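PDB 3WKY: prophenoloxidase b from Marsupenaeus japonicus, which probably oxidises phenols at a type 3 dicopper centre once its secreted precursor form has been activated, as other phenoloxidases of the hemocyanin family do. Local coordinates for residues A[198-202]-A[617-621]; A[186-190]-A[229-233]. All blocks are in the same frame, centred on the assembly; numbering follows the deposited sequence.

In the fold
Contacts 1 and 2 are both buried in one chain, their centres about 17 Å apart and their nearest atoms about 4 Å apart, without touching. Along the sequence come 186-190, 198-202, 229-233 and 617-621, so the segments of the two contacts alternate. Helices 187-190, 193-205 and 218-239 follow one another, and helix 218-239 serves both: it supplies one side of contact 2, and its Met225 and Leu221 pack on side chains of contact 1. Contact 1 ties the copper-containing region to a loop of the C-terminal Ig-like region, whereas contact 2 stays within the copper-containing region. Both thus involve helices that bear copper ligands, 193-205 (His199, His203) and 218-239 (His226).

Contact 1 of 2, residues A[198-202]-A[617-621]; sequences FHWHW and SFCGR. With CUO (Cu2-o2 cluster), chain J.
One of the helices of the type 3 copper site, 193-205, meets a loop of the C-terminal Ig-like region here. Its His199 binds CU1 of the dicopper-dioxygen cluster through NE2 at 2.2 Å, alongside His203 and His226, while Phe198 and Trp202, one helical turn apart, border the loop. The indole NE1 of Trp202 donates a hydrogen bond to the backbone O of Phe618, 2.7 Å away. The N-H...O angle of 132° makes it short but bent; the oxygen nevertheless lies almost in the indole plane, while the donor is tilted 23° from the carbonyl plane. Trp202 CB does not itself point at the loop, but CG anti to the backbone N (chi1 -169°) swings the NE1 edge across to it. A phenylalanine in place of Trp202 would probably leave the carbonyl of Phe618 without this donor and weaken the link between helix and loop. CD1 of the same indole lies 3.9 Å from Cys619 CA. Cys619 also meets the other aromatic: in the conformer given, its SG comes to the edge of the Phe198 ring, 3.6 Å from CE1, a sulfur-aromatic contact. Phe198 CZ approaches Phe618 CB at 4.1 Å, the two side chains crossing at about a right angle. Cys619 is also joined to Cys572 by a disulfide, and its carbonyl accepts from Asn206, just past the end of the helix. Met225 of helix 218-239 packs against both Phe198 and Trp202, Leu221 against Trp202 and Asn228 against Phe618, so the loop after strand 588-598 lies against two copper-site helices.

Contact 2 of 2, residues A[186-190]-A[229-233]; sequences VSYWR and LVARY
Leu229 opens the run of contacts on helix 218-239, its CD1 lying 4.2 Å from CH2 of Trp189, at the outer end of the indole. One turn on, Arg232 adds only its CB, 3.9 Å from Trp189 CZ2; its extended chain then leads off to Thr528 OG1, the backbone oxygens of Glu529 and Gln579, and a cation-pi interaction with Trp574. Tyr233 makes the largest contribution from this helix. Its CA sits off-centre over the six-membered ring of Trp189, 4.1 Å from the centroid, in a CH-pi contact. Its CD1 reaches Trp189 CZ3 at 3.7 Å, with the two ring planes inclined at 39°. Because CG is anti to the backbone N (chi1 -179°), the phenol extends beyond the indole to the next residue of the short helix. There Arg190 CG lies 3.5 Å from Tyr233 CE1, and the bend of the arginine chain at chi3 turns the guanidinium so that NH1 donates to the phenol OH at 2.9 Å. This bond is fairly straight, 151° at the hydrogen, and lies close to the guanidinium plane. Arg389 O and Glu183 O take NE and NH2, so bonds to fixed groups hold the buried guanidinium in orientation. Val186, at the N-cap position, closes the side with CG2 3.9 Å from Tyr233 CE1. Phe394 of helix 391-409 stacks on the tyrosine ring. This is aromatic packing of the short helix 187-190 on helix 218-239 of a hemocyanin-type dicopper domain; Leu229 alone comes near the cluster, its side chain about 6 Å away and touching Phe393 of the pocket.

Contact 1 of 2, residues A[198-202]-A[617-621]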
loop_
_atom_site.group_PDB
_atom_site.type_symbol
_atom_site.label_atom_id
_atom_site.label_comp_id
_atom_site.label_asym_id
_atom_site.label_seq_id
_atom_site.Cartn_x
_atom_site.Cartn_y
_atom_site.Cartn_z
ATOM N N PHE A 198 -18.489 38.668 1.479
ATOM C CA PHE A 198 -17.731 39.122 2.645
ATOM C C PHE A 198 -16.269 38.686 2.523
ATOM O O PHE A 198 -15.344 39.445 2.808
ATOM C CB PHE A 198 -18.356 38.579 3.930
ATOM C CG PHE A 198 -17.430 38.609 5.116
ATOM C CD1 PHE A 198 -17.078 39.817 5.710
ATOM C CD2 PHE A 198 -16.917 37.426 5.639
ATOM C CE1 PHE A 198 -16.225 39.849 6.803
ATOM C CE2 PHE A 198 -16.064 37.445 6.742
ATOM C CZ PHE A 198 -15.718 38.655 7.323
ATOM N N HIS A 199 -16.057 37.450 2.086
ATOM C CA HIS A 199 -14.704 36.965 1.917
ATOM C C HIS A 199 -13.914 37.798 0.884
ATOM O O HIS A 199 -12.750 38.140 1.096
ATOM C CB HIS A 199 -14.753 35.492 1.513
ATOM C CG HIS A 199 -13.460 34.791 1.689
ATOM N ND1 HIS A 199 -12.730 34.296 0.633
ATOM C CD2 HIS A 199 -12.750 34.506 2.806
ATOM C CE1 HIS A 199 -11.628 33.737 1.086
ATOM N NE2 HIS A 199 -11.630 33.836 2.401
ATOM N N TRP A 200 -14.549 38.115 -0.237
ATOM C CA TRP A 200 -13.971 39.030 -1.227
ATOM C C TRP A 200 -13.632 40.386 -0.582
ATOM O O TRP A 200 -12.505 40.885 -0.700
ATOM C CB TRP A 200 -14.974 39.176 -2.373
ATOM C CG TRP A 200 -14.840 40.333 -3.356
ATOM C CD1 TRP A 200 -15.336 41.609 -3.203
ATOM C CD2 TRP A 200 -14.294 40.278 -4.688
ATOM N NE1 TRP A 200 -15.088 42.354 -4.340
ATOM C CE2 TRP A 200 -14.460 41.559 -5.267
ATOM C CE3 TRP A 200 -13.676 39.270 -5.445
ATOM C CZ2 TRP A 200 -14.011 41.864 -6.556
ATOM C CZ3 TRP A 200 -13.226 39.577 -6.740
ATOM C CH2 TRP A 200 -13.400 40.864 -7.278
ATOM N N HIS A 201 -14.605 40.969 0.106
ATOM C CA HIS A 201 -14.373 42.250 0.771
ATOM C C HIS A 201 -13.236 42.202 1.772
ATOM O O HIS A 201 -12.402 43.123 1.828
ATOM C CB HIS A 201 -15.655 42.761 1.427
ATOM C CG HIS A 201 -16.570 43.438 0.459
ATOM N ND1 HIS A 201 -16.411 44.762 0.094
ATOM C CD2 HIS A 201 -17.640 42.982 -0.233
ATOM C CE1 HIS A 201 -17.349 45.089 -0.779
ATOM N NE2 HIS A 201 -18.106 44.029 -0.998
ATOM N N TRP A 202 -13.188 41.135 2.564
ATOM C CA TRP A 202 -12.137 41.050 3.567
ATOM C C TRP A 202 -10.767 41.108 2.909
ATOM O O TRP A 202 -9.866 41.829 3.353
ATOM C CB TRP A 202 -12.269 39.801 4.462
ATOM C CG TRP A 202 -11.327 39.923 5.629
ATOM C CD1 TRP A 202 -11.609 40.457 6.866
ATOM C CD2 TRP A 202 -9.932 39.608 5.634
ATOM N NE1 TRP A 202 -10.470 40.460 7.646
ATOM C CE2 TRP A 202 -9.429 39.945 6.907
ATOM C CE3 TRP A 202 -9.055 39.063 4.681
ATOM C CZ2 TRP A 202 -8.084 39.755 7.255
ATOM C CZ3 TRP A 202 -7.723 38.875 5.028
ATOM C CH2 TRP A 202 -7.252 39.216 6.304
ATOM N N SER A 617 -15.657 44.521 13.003
ATOM C CA SER A 617 -14.463 44.193 13.779
ATOM C C SER A 617 -13.628 43.090 13.101
ATOM O O SER A 617 -12.432 42.944 13.378
ATOM C CB SER A 617 -14.848 43.761 15.190
ATOM O OG SER A 617 -15.773 42.694 15.139
ATOM N N PHE A 618 -14.256 42.315 12.226
ATOM C CA PHE A 618 -13.521 41.281 11.484
ATOM C C PHE A 618 -12.700 41.896 10.345
ATOM O O PHE A 618 -11.737 41.286 9.862
ATOM C CB PHE A 618 -14.488 40.248 10.883
ATOM C CG PHE A 618 -15.187 39.372 11.901
ATOM C CD1 PHE A 618 -14.671 39.196 13.173
ATOM C CD2 PHE A 618 -16.354 38.700 11.555
ATOM C CE1 PHE A 618 -15.317 38.374 14.102
ATOM C CE2 PHE A 618 -17.006 37.871 12.472
ATOM C CZ PHE A 618 -16.477 37.709 13.754
ATOM N N CYS A 619 -13.088 43.098 9.914
ATOM C CA CYS A 619 -12.488 43.748 8.744
ATOM C C CYS A 619 -11.509 44.851 9.128
ATOM O O CYS A 619 -10.554 45.141 8.399
ATOM C CB CYS A 619 -13.584 44.350 7.862
ATOM S SG CYS A 619 -14.802 43.159 7.253
ATOM N N GLY A 620 -11.758 45.489 10.265
ATOM C CA GLY A 620 -10.936 46.611 10.679
ATOM C C GLY A 620 -11.151 47.837 9.804
ATOM O O GLY A 620 -12.013 47.838 8.915
ATOM N N ARG A 621 -10.371 48.885 10.067
ATOM C CA ARG A 621 -10.418 50.120 9.286
ATOM C C ARG A 621 -9.071 50.342 8.638
ATOM O O ARG A 621 -8.048 50.341 9.323
ATOM C CB ARG A 621 -10.734 51.329 10.173
ATOM C CG ARG A 621 -12.096 51.316 10.832
ATOM C CD ARG A 621 -12.409 52.659 11.490
ATOM N NE ARG A 621 -13.297 53.494 10.678
ATOM C CZ ARG A 621 -12.888 54.323 9.720
ATOM N NH1 ARG A 621 -11.597 54.435 9.438
ATOM N NH2 ARG A 621 -13.772 55.040 9.037
HETATM CU CU1 CUO J . -9.652 33.999 3.325
HETATM CU CU2 CUO J . -7.599 31.113 2.672
HETATM O O1 CUO J . -7.988 33.056 2.747
HETATM O O2 CUO J . -9.199 32.351 1.858
#

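Contact 2 of 2, residues A[186-190]-A[229-233]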
loop_
_atom_site.group_PDB
_atom_site.type_symbol
_atom_site.label_atom_id
_atom_site.label_comp_id
_atom_site.label_asym_id
_atom_site.label_seq_id
_atom_site.Cartn_x
_atom_site.Cartn_y
_atom_site.Cartn_z
ATOM N N VAL A 186 -24.450 21.241 4.423
ATOM C CA VAL A 186 -24.065 22.585 4.861
ATOM C C VAL A 186 -23.693 23.474 3.661
ATOM O O VAL A 186 -23.148 24.571 3.808
ATOM C CB VAL A 186 -23.023 22.528 6.051
ATOM C CG1 VAL A 186 -21.745 21.828 5.664
ATOM C CG2 VAL A 186 -22.750 23.899 6.684
ATOM N N SER A 187 -24.047 23.020 2.462
ATOM C CA SER A 187 -23.762 23.799 1.263
ATOM C C SER A 187 -24.520 25.133 1.237
ATOM O O SER A 187 -24.018 26.110 0.691
ATOM C CB SER A 187 -24.021 22.993 -0.019
ATOM O OG SER A 187 -25.403 22.804 -0.250
ATOM N N TYR A 188 -25.712 25.191 1.838
ATOM C CA TYR A 188 -26.448 26.466 1.870
ATOM C C TYR A 188 -25.623 27.575 2.534
ATOM O O TYR A 188 -25.723 28.751 2.170
ATOM C CB TYR A 188 -27.804 26.332 2.589
ATOM C CG TYR A 188 -27.646 26.114 4.064
ATOM C CD1 TYR A 188 -27.490 24.837 4.573
ATOM C CD2 TYR A 188 -27.632 27.188 4.957
ATOM C CE1 TYR A 188 -27.323 24.629 5.908
ATOM C CE2 TYR A 188 -27.471 26.983 6.305
ATOM C CZ TYR A 188 -27.319 25.699 6.771
ATOM O OH TYR A 188 -27.149 25.469 8.108
ATOM N N TRP A 189 -24.804 27.190 3.509
ATOM C CA TRP A 189 -24.027 28.144 4.289
ATOM C C TRP A 189 -22.730 28.468 3.556
ATOM O O TRP A 189 -22.397 29.641 3.370
ATOM C CB TRP A 189 -23.767 27.555 5.677
ATOM C CG TRP A 189 -23.389 28.514 6.799
ATOM C CD1 TRP A 189 -24.248 29.161 7.655
ATOM C CD2 TRP A 189 -22.060 28.869 7.223
ATOM N NE1 TRP A 189 -23.530 29.905 8.574
ATOM C CE2 TRP A 189 -22.188 29.749 8.326
ATOM C CE3 TRP A 189 -20.773 28.528 6.776
ATOM C CZ2 TRP A 189 -21.076 30.300 8.984
ATOM C CZ3 TRP A 189 -19.675 29.074 7.421
ATOM C CH2 TRP A 189 -19.832 29.937 8.524
ATOM N N ARG A 190 -22.005 27.439 3.108
ATOM C CA ARG A 190 -20.766 27.669 2.369
ATOM C C ARG A 190 -21.004 28.466 1.078
ATOM O O ARG A 190 -20.162 29.267 0.667
ATOM C CB ARG A 190 -20.078 26.331 2.022
ATOM C CG ARG A 190 -19.516 25.560 3.229
ATOM C CD ARG A 190 -18.485 24.515 2.738
ATOM N NE ARG A 190 -19.135 23.676 1.732
ATOM C CZ ARG A 190 -19.695 22.493 1.991
ATOM N NH1 ARG A 190 -19.608 21.948 3.201
ATOM N NH2 ARG A 190 -20.312 21.833 1.021
ATOM N N LEU A 229 -14.595 32.540 11.221
ATOM C CA LEU A 229 -15.224 31.870 10.092
ATOM C C LEU A 229 -15.264 30.339 10.289
ATOM O O LEU A 229 -16.306 29.704 10.096
ATOM C CB LEU A 229 -14.470 32.256 8.809
ATOM C CG LEU A 229 -14.862 31.660 7.459
ATOM C CD1 LEU A 229 -16.360 31.794 7.205
ATOM C CD2 LEU A 229 -14.066 32.392 6.392
ATOM N N VAL A 230 -14.132 29.754 10.671
ATOM C CA VAL A 230 -14.069 28.322 10.989
ATOM C C VAL A 230 -14.943 27.936 12.192
ATOM O O VAL A 230 -15.665 26.933 12.155
ATOM C CB VAL A 230 -12.609 27.885 11.242
ATOM C CG1 VAL A 230 -12.564 26.427 11.751
ATOM C CG2 VAL A 230 -11.785 28.032 9.946
ATOM N N ALA A 231 -14.891 28.734 13.256
ATOM C CA ALA A 231 -15.687 28.436 14.451
ATOM C C ALA A 231 -17.178 28.413 14.122
ATOM O O ALA A 231 -17.895 27.497 14.521
ATOM C CB ALA A 231 -15.403 29.451 15.554
ATOM N N ARG A 232 -17.646 29.418 13.386
ATOM C CA ARG A 232 -19.065 29.489 13.047
ATOM C C ARG A 232 -19.482 28.368 12.104
ATOM O O ARG A 232 -20.585 27.839 12.204
ATOM C CB ARG A 232 -19.435 30.877 12.499
ATOM C CG ARG A 232 -19.593 31.904 13.649
ATOM C CD ARG A 232 -19.662 33.331 13.145
ATOM N NE ARG A 232 -19.871 34.241 14.275
ATOM C CZ ARG A 232 -21.063 34.632 14.709
ATOM N NH1 ARG A 232 -22.171 34.204 14.114
ATOM N NH2 ARG A 232 -21.144 35.456 15.753
ATOM N N TYR A 233 -18.585 27.979 11.210
ATOM C CA TYR A 233 -18.853 26.843 10.352
ATOM C C TYR A 233 -19.089 25.597 11.187
ATOM O O TYR A 233 -20.040 24.847 10.944
ATOM C CB TYR A 233 -17.665 26.626 9.438
ATOM C CG TYR A 233 -17.791 25.489 8.446
ATOM C CD1 TYR A 233 -18.789 25.487 7.468
ATOM C CD2 TYR A 233 -16.871 24.442 8.456
ATOM C CE1 TYR A 233 -18.869 24.454 6.515
ATOM C CE2 TYR A 233 -16.947 23.402 7.517
ATOM C CZ TYR A 233 -17.944 23.422 6.551
ATOM O OH TYR A 233 -18.009 22.409 5.614
#